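Local coordinates for protein arginine--tRNA ligase (Campylobacter jejuni, PDB 3FNR) that attaches L-arginine to its cognate tRNA at the expense of ATP, as a monomeric class I aminoacyl-tRNA synthetase, at residues 12-23 and 430-441; 180-188 and 256-264. The protein carries 1 engineered substitution. All coordinates share one frame; numbering follows the deposited sequence.

Contact 1: residues 12-23 and 430-441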
ATOM      1  N   ALA A  12      25.692   8.869  16.828  1.00 39.27           N
ATOM      2  CA  ALA A  12      25.898   7.436  16.612  1.00 38.55           C
ATOM      3  C   ALA A  12      25.668   6.659  17.899  1.00 40.93           C
ATOM      4  O   ALA A  12      24.989   5.634  17.890  1.00 44.10           O
ATOM      5  CB  ALA A  12      27.280   7.165  16.059  1.00 36.90           C
ATOM      6  N   ASN A  13      26.195   7.171  19.010  1.00 42.89           N
ATOM      7  CA  ASN A  13      25.990   6.546  20.314  1.00 43.43           C
ATOM      8  C   ASN A  13      24.523   6.503  20.727  1.00 45.73           C
ATOM      9  O   ASN A  13      24.071   5.510  21.282  1.00 48.30           O
ATOM     10  CB  ASN A  13      26.809   7.252  21.391  1.00 42.23           C
ATOM     11  CG  ASN A  13      28.267   6.830  21.390  1.00 42.24           C
ATOM     12  OD1 ASN A  13      28.622   5.761  20.889  1.00 42.77           O
ATOM     13  ND2 ASN A  13      29.119   7.668  21.966  1.00 43.76           N
ATOM     14  N   GLN A  14      23.786   7.574  20.443  1.00 44.81           N
ATOM     15  CA  GLN A  14      22.356   7.640  20.765  1.00 47.36           C
ATOM     16  C   GLN A  14      21.535   6.666  19.930  1.00 45.59           C
ATOM     17  O   GLN A  14      20.627   6.008  20.444  1.00 47.87           O
ATOM     18  CB  GLN A  14      21.833   9.061  20.584  1.00 50.68           C
ATOM     19  CG  GLN A  14      22.346  10.028  21.648  1.00 66.76           C
ATOM     20  CD  GLN A  14      22.262  11.482  21.225  1.00 80.30           C
ATOM     21  OE1 GLN A  14      23.048  12.318  21.683  1.00 83.49           O
ATOM     22  NE2 GLN A  14      21.311  11.794  20.341  1.00 84.46           N
ATOM     23  N   ALA A  15      21.874   6.586  18.646  1.00 38.95           N
ATOM     24  CA  ALA A  15      21.247   5.670  17.713  1.00 39.96           C
ATOM     25  C   ALA A  15      21.485   4.219  18.105  1.00 41.49           C
ATOM     26  O   ALA A  15      20.565   3.407  18.080  1.00 38.70           O
ATOM     27  CB  ALA A  15      21.779   5.924  16.314  1.00 35.19           C
ATOM     28  N   LEU A  16      22.723   3.899  18.477  1.00 42.29           N
ATOM     29  CA  LEU A  16      23.102   2.516  18.757  1.00 43.44           C
ATOM     30  C   LEU A  16      22.713   2.021  20.159  1.00 46.26           C
ATOM     31  O   LEU A  16      22.586   0.814  20.373  1.00 45.74           O
ATOM     32  CB  LEU A  16      24.600   2.304  18.504  1.00 40.73           C
ATOM     33  CG  LEU A  16      25.108   2.517  17.075  1.00 39.54           C
ATOM     34  CD1 LEU A  16      26.623   2.667  17.092  1.00 33.54           C
ATOM     35  CD2 LEU A  16      24.674   1.390  16.144  1.00 40.89           C
ATOM     36  N   THR A  17      22.541   2.946  21.102  1.00 47.12           N
ATOM     37  CA  THR A  17      22.118   2.604  22.466  1.00 50.48           C
ATOM     38  C   THR A  17      20.637   2.205  22.481  1.00 53.48           C
ATOM     39  O   THR A  17      20.237   1.303  23.220  1.00 58.37           O
ATOM     40  CB  THR A  17      22.395   3.765  23.456  1.00 53.12           C
ATOM     41  OG1 THR A  17      23.779   4.131  23.382  1.00 53.77           O
ATOM     42  CG2 THR A  17      22.069   3.379  24.905  1.00 56.51           C
ATOM     43  N   ASN A  18      19.835   2.862  21.647  1.00 53.81           N
ATOM     44  CA  ASN A  18      18.414   2.521  21.509  1.00 54.79           C
ATOM     45  C   ASN A  18      18.057   2.283  20.044  1.00 52.41           C
ATOM     46  O   ASN A  18      17.402   3.129  19.432  1.00 50.65           O
ATOM     47  CB  ASN A  18      17.526   3.639  22.069  1.00 55.15           C
ATOM     48  CG  ASN A  18      18.027   4.181  23.394  1.00 62.47           C
ATOM     49  OD1 ASN A  18      17.749   3.617  24.453  1.00 64.39           O
ATOM     50  ND2 ASN A  18      18.762   5.292  23.341  1.00 60.40           N
ATOM     51  N   PRO A  19      18.470   1.127  19.480  1.00 50.47           N
ATOM     52  CA  PRO A  19      18.341   0.924  18.036  1.00 50.39           C
ATOM     53  C   PRO A  19      16.899   0.940  17.523  1.00 52.25           C
ATOM     54  O   PRO A  19      16.657   1.424  16.421  1.00 51.76           O
ATOM     55  CB  PRO A  19      18.998  -0.439  17.802  1.00 50.46           C
ATOM     56  CG  PRO A  19      18.984  -1.116  19.114  1.00 48.61           C
ATOM     57  CD  PRO A  19      19.059  -0.049  20.150  1.00 50.79           C
ATOM     58  N   ASN A  20      15.953   0.455  18.321  1.00 51.74           N
ATOM     59  CA  ASN A  20      14.546   0.451  17.919  1.00 53.85           C
ATOM     60  C   ASN A  20      13.901   1.843  17.840  1.00 53.53           C
ATOM     61  O   ASN A  20      12.876   2.019  17.183  1.00 55.58           O
ATOM     62  CB  ASN A  20      13.725  -0.472  18.822  1.00 56.21           C
ATOM     63  CG  ASN A  20      13.984  -1.957  18.551  1.00 64.35           C
ATOM     64  OD1 ASN A  20      13.620  -2.809  19.360  1.00 70.20           O
ATOM     65  ND2 ASN A  20      14.601  -2.270  17.412  1.00 58.54           N
ATOM     66  N   ASP A  21      14.514   2.828  18.491  1.00 51.80           N
ATOM     67  CA  ASP A  21      13.996   4.191  18.498  1.00 51.22           C
ATOM     68  C   ASP A  21      14.686   5.124  17.496  1.00 49.05           C
ATOM     69  O   ASP A  21      14.321   6.299  17.393  1.00 49.46           O
ATOM     70  CB  ASP A  21      14.072   4.772  19.909  1.00 52.82           C
ATOM     71  CG  ASP A  21      13.225   3.994  20.910  1.00 68.21           C
ATOM     72  OD1 ASP A  21      13.414   4.208  22.129  1.00 74.79           O
ATOM     73  OD2 ASP A  21      12.376   3.170  20.484  1.00 69.16           O
ATOM     74  N   PHE A  22      15.674   4.593  16.771  1.00 46.03           N
ATOM     75  CA  PHE A  22      16.444   5.346  15.777  1.00 38.17           C
ATOM     76  C   PHE A  22      15.525   5.864  14.677  1.00 38.61           C
ATOM     77  O   PHE A  22      14.812   5.078  14.033  1.00 30.98           O
ATOM     78  CB  PHE A  22      17.551   4.465  15.185  1.00 36.42           C
ATOM     79  CG  PHE A  22      18.333   5.105  14.053  1.00 37.17           C
ATOM     80  CD1 PHE A  22      19.046   6.288  14.250  1.00 35.76           C
ATOM     81  CD2 PHE A  22      18.386   4.495  12.801  1.00 31.21           C
ATOM     82  CE1 PHE A  22      19.779   6.865  13.215  1.00 35.71           C
ATOM     83  CE2 PHE A  22      19.122   5.056  11.761  1.00 37.78           C
ATOM     84  CZ  PHE A  22      19.821   6.246  11.967  1.00 33.01           C
ATOM     85  N   THR A  23      15.561   7.189  14.506  1.00 34.20           N
ATOM     86  CA  THR A  23      14.766   7.985  13.549  1.00 38.30           C
ATOM     87  C   THR A  23      13.263   8.122  13.849  1.00 40.08           C
ATOM     88  O   THR A  23      12.545   8.811  13.114  1.00 41.23           O
ATOM     89  CB  THR A  23      14.998   7.596  12.060  1.00 42.23           C
ATOM     90  OG1 THR A  23      14.466   6.290  11.803  1.00 37.49           O
ATOM     91  CG2 THR A  23      16.481   7.632  11.705  1.00 38.53           C
ATOM     92  N   LYS A 430      32.028   0.053  14.091  1.00 36.31           N
ATOM     93  CA  LYS A 430      30.976   0.912  14.650  1.00 37.56           C
ATOM     94  C   LYS A 430      30.276   1.689  13.536  1.00 39.92           C
ATOM     95  O   LYS A 430      29.042   1.785  13.517  1.00 36.35           O
ATOM     96  CB  LYS A 430      31.532   1.872  15.699  1.00 34.60           C
ATOM     97  CG  LYS A 430      30.455   2.601  16.510  1.00 38.51           C
ATOM     98  CD  LYS A 430      31.064   3.649  17.434  1.00 38.71           C
ATOM     99  CE  LYS A 430      30.014   4.582  18.000  1.00 37.03           C
ATOM    100  NZ  LYS A 430      30.590   5.460  19.059  1.00 34.15           N
ATOM    101  N   LEU A 431      31.073   2.216  12.608  1.00 33.40           N
ATOM    102  CA  LEU A 431      30.554   2.832  11.409  1.00 32.98           C
ATOM    103  C   LEU A 431      29.602   1.864  10.714  1.00 33.31           C
ATOM    104  O   LEU A 431      28.461   2.222  10.435  1.00 36.65           O
ATOM    105  CB  LEU A 431      31.688   3.225  10.459  1.00 31.07           C
ATOM    106  CG  LEU A 431      31.263   3.755   9.085  1.00 32.89           C
ATOM    107  CD1 LEU A 431      30.418   4.994   9.223  1.00 38.44           C
ATOM    108  CD2 LEU A 431      32.456   4.051   8.211  1.00 29.54           C
ATOM    109  N   PHE A 432      30.074   0.642  10.476  1.00 30.48           N
ATOM    110  CA  PHE A 432      29.306  -0.374   9.755  1.00 37.31           C
ATOM    111  C   PHE A 432      28.012  -0.715  10.480  1.00 34.40           C
ATOM    112  O   PHE A 432      26.977  -0.901   9.837  1.00 38.11           O
ATOM    113  CB  PHE A 432      30.142  -1.640   9.537  1.00 33.86           C
ATOM    114  CG  PHE A 432      31.191  -1.516   8.453  1.00 35.36           C
ATOM    115  CD1 PHE A 432      31.765  -2.659   7.916  1.00 33.67           C
ATOM    116  CD2 PHE A 432      31.599  -0.273   7.966  1.00 39.64           C
ATOM    117  CE1 PHE A 432      32.732  -2.572   6.929  1.00 35.67           C
ATOM    118  CE2 PHE A 432      32.576  -0.172   6.980  1.00 38.82           C
ATOM    119  CZ  PHE A 432      33.140  -1.323   6.460  1.00 38.08           C
ATOM    120  N   SER A 433      28.067  -0.758  11.813  1.00 34.10           N
ATOM    121  CA  SER A 433      26.903  -1.111  12.629  1.00 38.67           C
ATOM    122  C   SER A 433      25.804  -0.080  12.466  1.00 41.01           C
ATOM    123  O   SER A 433      24.619  -0.410  12.518  1.00 47.31           O
ATOM    124  CB  SER A 433      27.273  -1.251  14.105  1.00 34.35           C
ATOM    125  OG  SER A 433      27.476   0.013  14.700  1.00 43.40           O
ATOM    126  N   LEU A 434      26.210   1.163  12.236  1.00 36.58           N
ATOM    127  CA  LEU A 434      25.267   2.236  11.995  1.00 41.87           C
ATOM    128  C   LEU A 434      24.658   2.191  10.586  1.00 38.06           C
ATOM    129  O   LEU A 434      23.476   2.487  10.414  1.00 41.35           O
ATOM    130  CB  LEU A 434      25.945   3.569  12.260  1.00 43.03           C
ATOM    131  CG  LEU A 434      25.043   4.784  12.408  1.00 50.94           C
ATOM    132  CD1 LEU A 434      24.133   4.671  13.629  1.00 49.89           C
ATOM    133  CD2 LEU A 434      25.946   5.959  12.524  1.00 52.92           C
ATOM    134  N   VAL A 435      25.464   1.825   9.591  1.00 37.52           N
ATOM    135  CA  VAL A 435      24.983   1.607   8.216  1.00 35.50           C
ATOM    136  C   VAL A 435      23.969   0.454   8.172  1.00 38.69           C
ATOM    137  O   VAL A 435      22.905   0.575   7.569  1.00 37.41           O
ATOM    138  CB  VAL A 435      26.154   1.346   7.230  1.00 34.82           C
ATOM    139  CG1 VAL A 435      25.652   1.086   5.811  1.00 28.67           C
ATOM    140  CG2 VAL A 435      27.133   2.532   7.233  1.00 34.09           C
ATOM    141  N   ALA A 436      24.297  -0.648   8.841  1.00 37.09           N
ATOM    142  CA  ALA A 436      23.389  -1.782   8.955  1.00 38.13           C
ATOM    143  C   ALA A 436      22.053  -1.368   9.581  1.00 39.16           C
ATOM    144  O   ALA A 436      20.999  -1.845   9.162  1.00 40.53           O
ATOM    145  CB  ALA A 436      24.035  -2.904   9.759  1.00 34.24           C
ATOM    146  N   LEU A 437      22.112  -0.461  10.555  1.00 38.06           N
ATOM    147  CA  LEU A 437      20.928  -0.004  11.271  1.00 38.91           C
ATOM    148  C   LEU A 437      20.013   0.854  10.400  1.00 40.86           C
ATOM    149  O   LEU A 437      18.795   0.688  10.446  1.00 34.29           O
ATOM    150  CB  LEU A 437      21.319   0.735  12.556  1.00 42.22           C
ATOM    151  CG  LEU A 437      20.206   1.325  13.436  1.00 42.89           C
ATOM    152  CD1 LEU A 437      19.238   0.252  13.948  1.00 41.65           C
ATOM    153  CD2 LEU A 437      20.786   2.133  14.576  1.00 40.00           C
ATOM    154  N   SER A 438      20.602   1.747   9.603  1.00 39.39           N
ATOM    155  CA  SER A 438      19.852   2.558   8.642  1.00 34.83           C
ATOM    156  C   SER A 438      19.203   1.707   7.554  1.00 41.73           C
ATOM    157  O   SER A 438      18.072   1.977   7.152  1.00 40.72           O
ATOM    158  CB  SER A 438      20.756   3.603   8.004  1.00 37.25           C
ATOM    159  OG  SER A 438      21.206   4.519   8.986  1.00 41.45           O
ATOM    160  N   ILE A 439      19.913   0.680   7.090  1.00 38.06           N
ATOM    161  CA  ILE A 439      19.382  -0.215   6.063  1.00 35.25           C
ATOM    162  C   ILE A 439      18.156  -0.942   6.618  1.00 36.29           C
ATOM    163  O   ILE A 439      17.071  -0.901   6.012  1.00 29.80           O
ATOM    164  CB  ILE A 439      20.469  -1.193   5.535  1.00 37.44           C
ATOM    165  CG1 ILE A 439      21.443  -0.437   4.628  1.00 38.36           C
ATOM    166  CG2 ILE A 439      19.850  -2.364   4.774  1.00 30.80           C
ATOM    167  CD1 ILE A 439      22.663  -1.218   4.225  1.00 36.84           C
ATOM    168  N   LYS A 440      18.327  -1.528   7.803  1.00 33.02           N
ATOM    169  CA  LYS A 440      17.283  -2.275   8.503  1.00 36.23           C
ATOM    170  C   LYS A 440      16.052  -1.422   8.818  1.00 37.52           C
ATOM    171  O   LYS A 440      14.925  -1.832   8.539  1.00 42.20           O
ATOM    172  CB  LYS A 440      17.856  -2.881   9.791  1.00 36.25           C
ATOM    173  CG  LYS A 440      16.846  -3.645  10.624  1.00 43.13           C
ATOM    174  CD  LYS A 440      17.523  -4.744  11.412  1.00 56.80           C
ATOM    175  CE  LYS A 440      17.685  -4.375  12.862  1.00 61.12           C
ATOM    176  NZ  LYS A 440      16.455  -4.750  13.606  1.00 61.29           N
ATOM    177  N   THR A 441      16.280  -0.248   9.403  1.00 35.84           N
ATOM    178  CA  THR A 441      15.213   0.697   9.704  1.00 34.86           C
ATOM    179  C   THR A 441      14.409   1.062   8.448  1.00 35.99           C
ATOM    180  O   THR A 441      13.214   0.788   8.390  1.00 35.84           O
ATOM    181  CB  THR A 441      15.764   1.959  10.401  1.00 39.95           C
ATOM    182  OG1 THR A 441      16.444   1.572  11.607  1.00 39.01           O
ATOM    183  CG2 THR A 441      14.640   2.943  10.737  1.00 35.89           C
TER

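Contact 2: residues 180-188 and 256-264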
ATOM      1  N   GLU A 180     -30.271  15.458   3.957  1.00 40.52           N
ATOM      2  CA  GLU A 180     -30.612  16.554   4.852  1.00 40.42           C
ATOM      3  C   GLU A 180     -29.486  17.566   5.020  1.00 42.40           C
ATOM      4  O   GLU A 180     -29.710  18.769   4.862  1.00 41.03           O
ATOM      5  CB  GLU A 180     -31.096  16.020   6.202  1.00 40.42           C
ATOM      6  CG  GLU A 180     -32.547  15.555   6.149  1.00 57.08           C
ATOM      7  CD  GLU A 180     -33.504  16.712   5.893  1.00 71.56           C
ATOM      8  OE1 GLU A 180     -33.847  16.966   4.715  1.00 76.36           O
ATOM      9  OE2 GLU A 180     -33.886  17.391   6.873  1.00 81.29           O
ATOM     10  N   SER A 181     -28.282  17.073   5.310  1.00 37.66           N
ATOM     11  CA  SER A 181     -27.116  17.937   5.511  1.00 38.99           C
ATOM     12  C   SER A 181     -26.778  18.703   4.237  1.00 39.75           C
ATOM     13  O   SER A 181     -26.472  19.894   4.291  1.00 46.70           O
ATOM     14  CB  SER A 181     -25.915  17.131   6.009  1.00 39.58           C
ATOM     15  OG  SER A 181     -24.767  17.952   6.173  1.00 45.77           O
ATOM     16  N   LEU A 182     -26.873  18.018   3.100  1.00 34.74           N
ATOM     17  CA  LEU A 182     -26.725  18.637   1.783  1.00 38.74           C
ATOM     18  C   LEU A 182     -27.744  19.755   1.531  1.00 41.89           C
ATOM     19  O   LEU A 182     -27.399  20.785   0.948  1.00 38.23           O
ATOM     20  CB  LEU A 182     -26.858  17.571   0.690  1.00 37.94           C
ATOM     21  CG  LEU A 182     -25.722  17.005  -0.174  1.00 43.06           C
ATOM     22  CD1 LEU A 182     -24.313  17.272   0.335  1.00 44.86           C
ATOM     23  CD2 LEU A 182     -25.944  15.521  -0.413  1.00 31.17           C
ATOM     24  N   LYS A 183     -28.993  19.546   1.953  1.00 39.10           N
ATOM     25  CA  LYS A 183     -30.030  20.568   1.790  1.00 44.22           C
ATOM     26  C   LYS A 183     -29.798  21.767   2.708  1.00 45.22           C
ATOM     27  O   LYS A 183     -30.018  22.907   2.306  1.00 47.26           O
ATOM     28  CB  LYS A 183     -31.439  20.005   1.998  1.00 46.50           C
ATOM     29  CG  LYS A 183     -32.514  20.834   1.304  1.00 49.36           C
ATOM     30  CD  LYS A 183     -33.861  20.714   1.976  1.00 63.42           C
ATOM     31  CE  LYS A 183     -34.791  21.861   1.566  1.00 70.18           C
ATOM     32  NZ  LYS A 183     -35.138  21.841   0.111  1.00 70.13           N
ATOM     33  N   GLU A 184     -29.327  21.503   3.927  1.00 44.89           N
ATOM     34  CA  GLU A 184     -28.980  22.554   4.888  1.00 48.28           C
ATOM     35  C   GLU A 184     -27.874  23.504   4.393  1.00 46.78           C
ATOM     36  O   GLU A 184     -27.714  24.600   4.929  1.00 50.84           O
ATOM     37  CB  GLU A 184     -28.618  21.941   6.248  1.00 44.56           C
ATOM     38  CG  GLU A 184     -29.837  21.433   7.034  1.00 57.27           C
ATOM     39  CD  GLU A 184     -29.493  20.456   8.165  1.00 60.62           C
ATOM     40  OE1 GLU A 184     -30.371  19.623   8.516  1.00 54.37           O
ATOM     41  OE2 GLU A 184     -28.360  20.522   8.702  1.00 68.16           O
ATOM     42  N   HIS A 185     -27.128  23.072   3.374  1.00 47.88           N
ATOM     43  CA  HIS A 185     -26.089  23.879   2.712  1.00 47.18           C
ATOM     44  C   HIS A 185     -26.472  24.223   1.274  1.00 49.46           C
ATOM     45  O   HIS A 185     -25.635  24.714   0.504  1.00 54.49           O
ATOM     46  CB  HIS A 185     -24.746  23.140   2.724  1.00 43.27           C
ATOM     47  CG  HIS A 185     -24.207  22.896   4.097  1.00 42.54           C
ATOM     48  ND1 HIS A 185     -24.488  21.752   4.817  1.00 40.39           N
ATOM     49  CD2 HIS A 185     -23.411  23.653   4.888  1.00 43.57           C
ATOM     50  CE1 HIS A 185     -23.891  21.818   5.995  1.00 30.72           C
ATOM     51  NE2 HIS A 185     -23.227  22.959   6.062  1.00 49.11           N
ATOM     52  N   LYS A 186     -27.733  23.949   0.931  1.00 49.29           N
ATOM     53  CA  LYS A 186     -28.338  24.233  -0.380  1.00 53.06           C
ATOM     54  C   LYS A 186     -27.650  23.497  -1.529  1.00 51.10           C
ATOM     55  O   LYS A 186     -27.532  24.017  -2.642  1.00 56.38           O
ATOM     56  CB  LYS A 186     -28.422  25.746  -0.652  1.00 57.14           C
ATOM     57  CG  LYS A 186     -29.254  26.537   0.349  1.00 64.19           C
ATOM     58  CD  LYS A 186     -29.042  28.025   0.146  1.00 80.81           C
ATOM     59  CE  LYS A 186     -29.939  28.869   1.046  1.00 94.19           C
ATOM     60  NZ  LYS A 186     -29.770  30.335   0.769  1.00 96.48           N
ATOM     61  N   GLY A 187     -27.222  22.269  -1.254  1.00 47.42           N
ATOM     62  CA  GLY A 187     -26.439  21.504  -2.203  1.00 42.21           C
ATOM     63  C   GLY A 187     -27.227  20.586  -3.099  1.00 42.15           C
ATOM     64  O   GLY A 187     -26.669  20.001  -4.021  1.00 43.26           O
ATOM     65  N   ILE A 188     -28.520  20.442  -2.824  1.00 47.69           N
ATOM     66  CA  ILE A 188     -29.363  19.537  -3.610  1.00 47.85           C
ATOM     67  C   ILE A 188     -30.626  20.208  -4.116  1.00 47.98           C
ATOM     68  O   ILE A 188     -31.112  21.165  -3.508  1.00 47.92           O
ATOM     69  CB  ILE A 188     -29.753  18.243  -2.847  1.00 48.45           C
ATOM     70  CG1 ILE A 188     -30.424  18.571  -1.506  1.00 51.55           C
ATOM     71  CG2 ILE A 188     -28.548  17.314  -2.703  1.00 49.71           C
ATOM     72  CD1 ILE A 188     -31.124  17.394  -0.861  1.00 49.13           C
ATOM     73  N   ALA A 256     -19.063  18.032  -2.940  1.00 40.68           N
ATOM     74  CA  ALA A 256     -19.933  17.351  -1.987  1.00 40.39           C
ATOM     75  C   ALA A 256     -19.523  17.638  -0.552  1.00 41.63           C
ATOM     76  O   ALA A 256     -20.374  17.917   0.291  1.00 44.69           O
ATOM     77  CB  ALA A 256     -19.915  15.862  -2.245  1.00 43.32           C
ATOM     78  N   MET A 257     -18.216  17.586  -0.284  1.00 42.06           N
ATOM     79  CA  MET A 257     -17.692  17.852   1.056  1.00 38.90           C
ATOM     80  C   MET A 257     -17.911  19.304   1.486  1.00 39.68           C
ATOM     81  O   MET A 257     -18.186  19.570   2.657  1.00 36.63           O
ATOM     82  CB  MET A 257     -16.209  17.442   1.179  1.00 34.64           C
ATOM     83  CG  MET A 257     -15.915  15.936   0.954  1.00 36.04           C
ATOM     84  SD  MET A 257     -16.848  14.792   1.999  1.00 32.80           S
ATOM     85  CE  MET A 257     -18.122  14.279   0.844  1.00 34.15           C
ATOM     86  N   GLU A 258     -17.816  20.233   0.538  1.00 42.22           N
ATOM     87  CA  GLU A 258     -18.102  21.640   0.826  1.00 46.13           C
ATOM     88  C   GLU A 258     -19.576  21.821   1.177  1.00 42.60           C
ATOM     89  O   GLU A 258     -19.918  22.588   2.077  1.00 38.56           O
ATOM     90  CB  GLU A 258     -17.722  22.541  -0.356  1.00 46.87           C
ATOM     91  CG  GLU A 258     -16.211  22.679  -0.611  1.00 58.39           C
ATOM     92  CD  GLU A 258     -15.462  23.463   0.469  1.00 65.14           C
ATOM     93  OE1 GLU A 258     -14.234  23.267   0.598  1.00 69.69           O
ATOM     94  OE2 GLU A 258     -16.086  24.278   1.186  1.00 69.65           O
ATOM     95  N   PHE A 259     -20.437  21.080   0.482  1.00 42.92           N
ATOM     96  CA  PHE A 259     -21.881  21.101   0.728  1.00 41.57           C
ATOM     97  C   PHE A 259     -22.287  20.275   1.962  1.00 43.99           C
ATOM     98  O   PHE A 259     -23.473  20.057   2.199  1.00 48.31           O
ATOM     99  CB  PHE A 259     -22.638  20.578  -0.493  1.00 38.16           C
ATOM    100  CG  PHE A 259     -22.883  21.610  -1.571  1.00 38.16           C
ATOM    101  CD1 PHE A 259     -23.357  22.885  -1.261  1.00 35.43           C
ATOM    102  CD2 PHE A 259     -22.690  21.279  -2.904  1.00 36.71           C
ATOM    103  CE1 PHE A 259     -23.600  23.818  -2.263  1.00 44.38           C
ATOM    104  CE2 PHE A 259     -22.923  22.195  -3.911  1.00 38.97           C
ATOM    105  CZ  PHE A 259     -23.385  23.474  -3.593  1.00 41.90           C
ATOM    106  N   LEU A 260     -21.308  19.801   2.728  1.00 41.92           N
ATOM    107  CA  LEU A 260     -21.580  19.106   3.985  1.00 41.19           C
ATOM    108  C   LEU A 260     -20.947  19.864   5.147  1.00 44.03           C
ATOM    109  O   LEU A 260     -20.947  19.397   6.293  1.00 47.62           O
ATOM    110  CB  LEU A 260     -21.080  17.658   3.933  1.00 37.95           C
ATOM    111  CG  LEU A 260     -21.842  16.652   3.059  1.00 39.11           C
ATOM    112  CD1 LEU A 260     -21.041  15.383   2.861  1.00 38.49           C
ATOM    113  CD2 LEU A 260     -23.188  16.301   3.663  1.00 34.63           C
ATOM    114  N   GLY A 261     -20.413  21.044   4.842  1.00 45.57           N
ATOM    115  CA  GLY A 261     -19.846  21.917   5.863  1.00 44.38           C
ATOM    116  C   GLY A 261     -18.367  21.683   6.077  1.00 46.31           C
ATOM    117  O   GLY A 261     -17.749  22.347   6.913  1.00 46.77           O
ATOM    118  N   PHE A 262     -17.796  20.746   5.318  1.00 44.32           N
ATOM    119  CA  PHE A 262     -16.378  20.416   5.446  1.00 45.87           C
ATOM    120  C   PHE A 262     -15.502  21.326   4.590  1.00 44.04           C
ATOM    121  O   PHE A 262     -15.933  21.832   3.553  1.00 44.13           O
ATOM    122  CB  PHE A 262     -16.101  18.955   5.066  1.00 41.67           C
ATOM    123  CG  PHE A 262     -16.877  17.944   5.872  1.00 41.72           C
ATOM    124  CD1 PHE A 262     -17.720  17.037   5.234  1.00 35.43           C
ATOM    125  CD2 PHE A 262     -16.758  17.887   7.257  1.00 30.88           C
ATOM    126  CE1 PHE A 262     -18.440  16.096   5.967  1.00 35.70           C
ATOM    127  CE2 PHE A 262     -17.483  16.955   7.997  1.00 41.17           C
ATOM    128  CZ  PHE A 262     -18.327  16.058   7.345  1.00 36.41           C
ATOM    129  N   ASP A 263     -14.266  21.519   5.046  1.00 42.06           N
ATOM    130  CA  ASP A 263     -13.225  22.141   4.250  1.00 41.57           C
ATOM    131  C   ASP A 263     -12.642  21.023   3.393  1.00 42.13           C
ATOM    132  O   ASP A 263     -12.037  20.078   3.912  1.00 44.06           O
ATOM    133  CB  ASP A 263     -12.173  22.768   5.177  1.00 45.69           C
ATOM    134  CG  ASP A 263     -11.035  23.462   4.428  1.00 56.15           C
ATOM    135  OD1 ASP A 263     -11.074  23.590   3.181  1.00 58.40           O
ATOM    136  OD2 ASP A 263     -10.085  23.896   5.114  1.00 65.21           O
ATOM    137  N   SER A 264     -12.828  21.129   2.080  1.00 38.39           N
ATOM    138  CA  SER A 264     -12.400  20.085   1.156  1.00 40.36           C
ATOM    139  C   SER A 264     -10.871  19.959   1.015  1.00 44.06           C
ATOM    140  O   SER A 264     -10.380  18.967   0.474  1.00 44.08           O
ATOM    141  CB  SER A 264     -13.058  20.273  -0.208  1.00 40.88           C
ATOM    142  OG  SER A 264     -12.726  21.536  -0.743  1.00 45.08           O
TER
HETATM  143  O   HOH W   1     -22.309  17.245   7.429  1.00 42.24           O

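Contact 1: residues 12-23 and 430-441
L16 is a knob on helix 430-441, its side chain set among K430, S433, L434 and L437. Its CD2 branch lies 3.4 Å from S433 OG, while CD1 rests on the aliphatic part of K430, 3.9 Å from K430 CG. L434 crosses L16 at about a right angle and splits its branches between two alanines, CD1 to A15 and CD2 to A12. The axes of segments 12-17 and 430-441 cross at 59°, 10.5 Å apart at their closest, and the crossing joins the N-terminal part of the chain to the helical bundle of the DALR anticodon-binding domain. Extended beyond CG, K430 carries NZ to within 2.7 Å of N13 OD1, approaching from above the carbonyl plane of that amide. N9 OD1 and the carbonyls of M362 and A364 also surround the ammonium, so four oxygens share its three N-H groups. With CG anti to the backbone N (chi1 175°), the F22 ring lies against L437, whose CD2 makes an off-centre CH-pi contact 4.2 Å from the F22 ring centroid. At the ring edge lie two hydroxyls, T441 OG1 in the ring plane and S438 OG, itself bonded to A380 O, 3.5 Å from F22 CE2.

Contact 2: residues 180-188 and 256-264
F259 and G187 meet where two helix ends come together, each closed by a Schellman motif: K186 is the C-prime residue after helix 175-184, and G261 has that role after helix 250-258. The tight part is the F259 ring, which takes G187 CA over the centre of one face in a CH-pi contact, 3.5 Å from CA to the ring centroid. Without a side chain, G187 can come this close. Next to it, L182 CD1 touches both F259 CB and L260 CD2, 3.6 Å from the latter, and L182 CA directs a CH toward F259 O. The side with H185, G261 and S181 is looser and partly open to solvent: no direct hydrogen bond crosses it. H185 CG is anti to the carbonyl carbon (chi1 -63°), which carries the imidazole to the L260-G261 peptide; this lies over one face, offset toward the rim of the ring, with H185 CE1 3.6 Å from L260 C. A bond from its own segment helps to set the ring's rotation, H185 ND1 donating to S181 O at 2.8 Å with an N-H...O angle of 161°. A water links the segments, 2.8 Å from S181 OG and donating to L260 O at the same length.

How the contacts relate
From the N terminus, the chain lays down helix 5-17 and the turn after it, the first half of contact 1, whose partner arrives more than 400 residues later in helix 425-445. Between them runs most of the protein, including the 'HIGH' motif and the parallel strands of the class I catalytic core. Contact 2 closes a much shorter loop, from the end of helix 175-184 through antiparallel strands 188-191, 194-197 and 208-211, helix 219-231 and core strand 237-243 to the end of helix 250-258. It is therefore nested inside contact 1. Their centres are about 50 Å apart and their nearest atoms about 28 Å: contact 2 is local to the catalytic domain, whereas contact 1 ties the N-terminal region to the anticodon-binding helices.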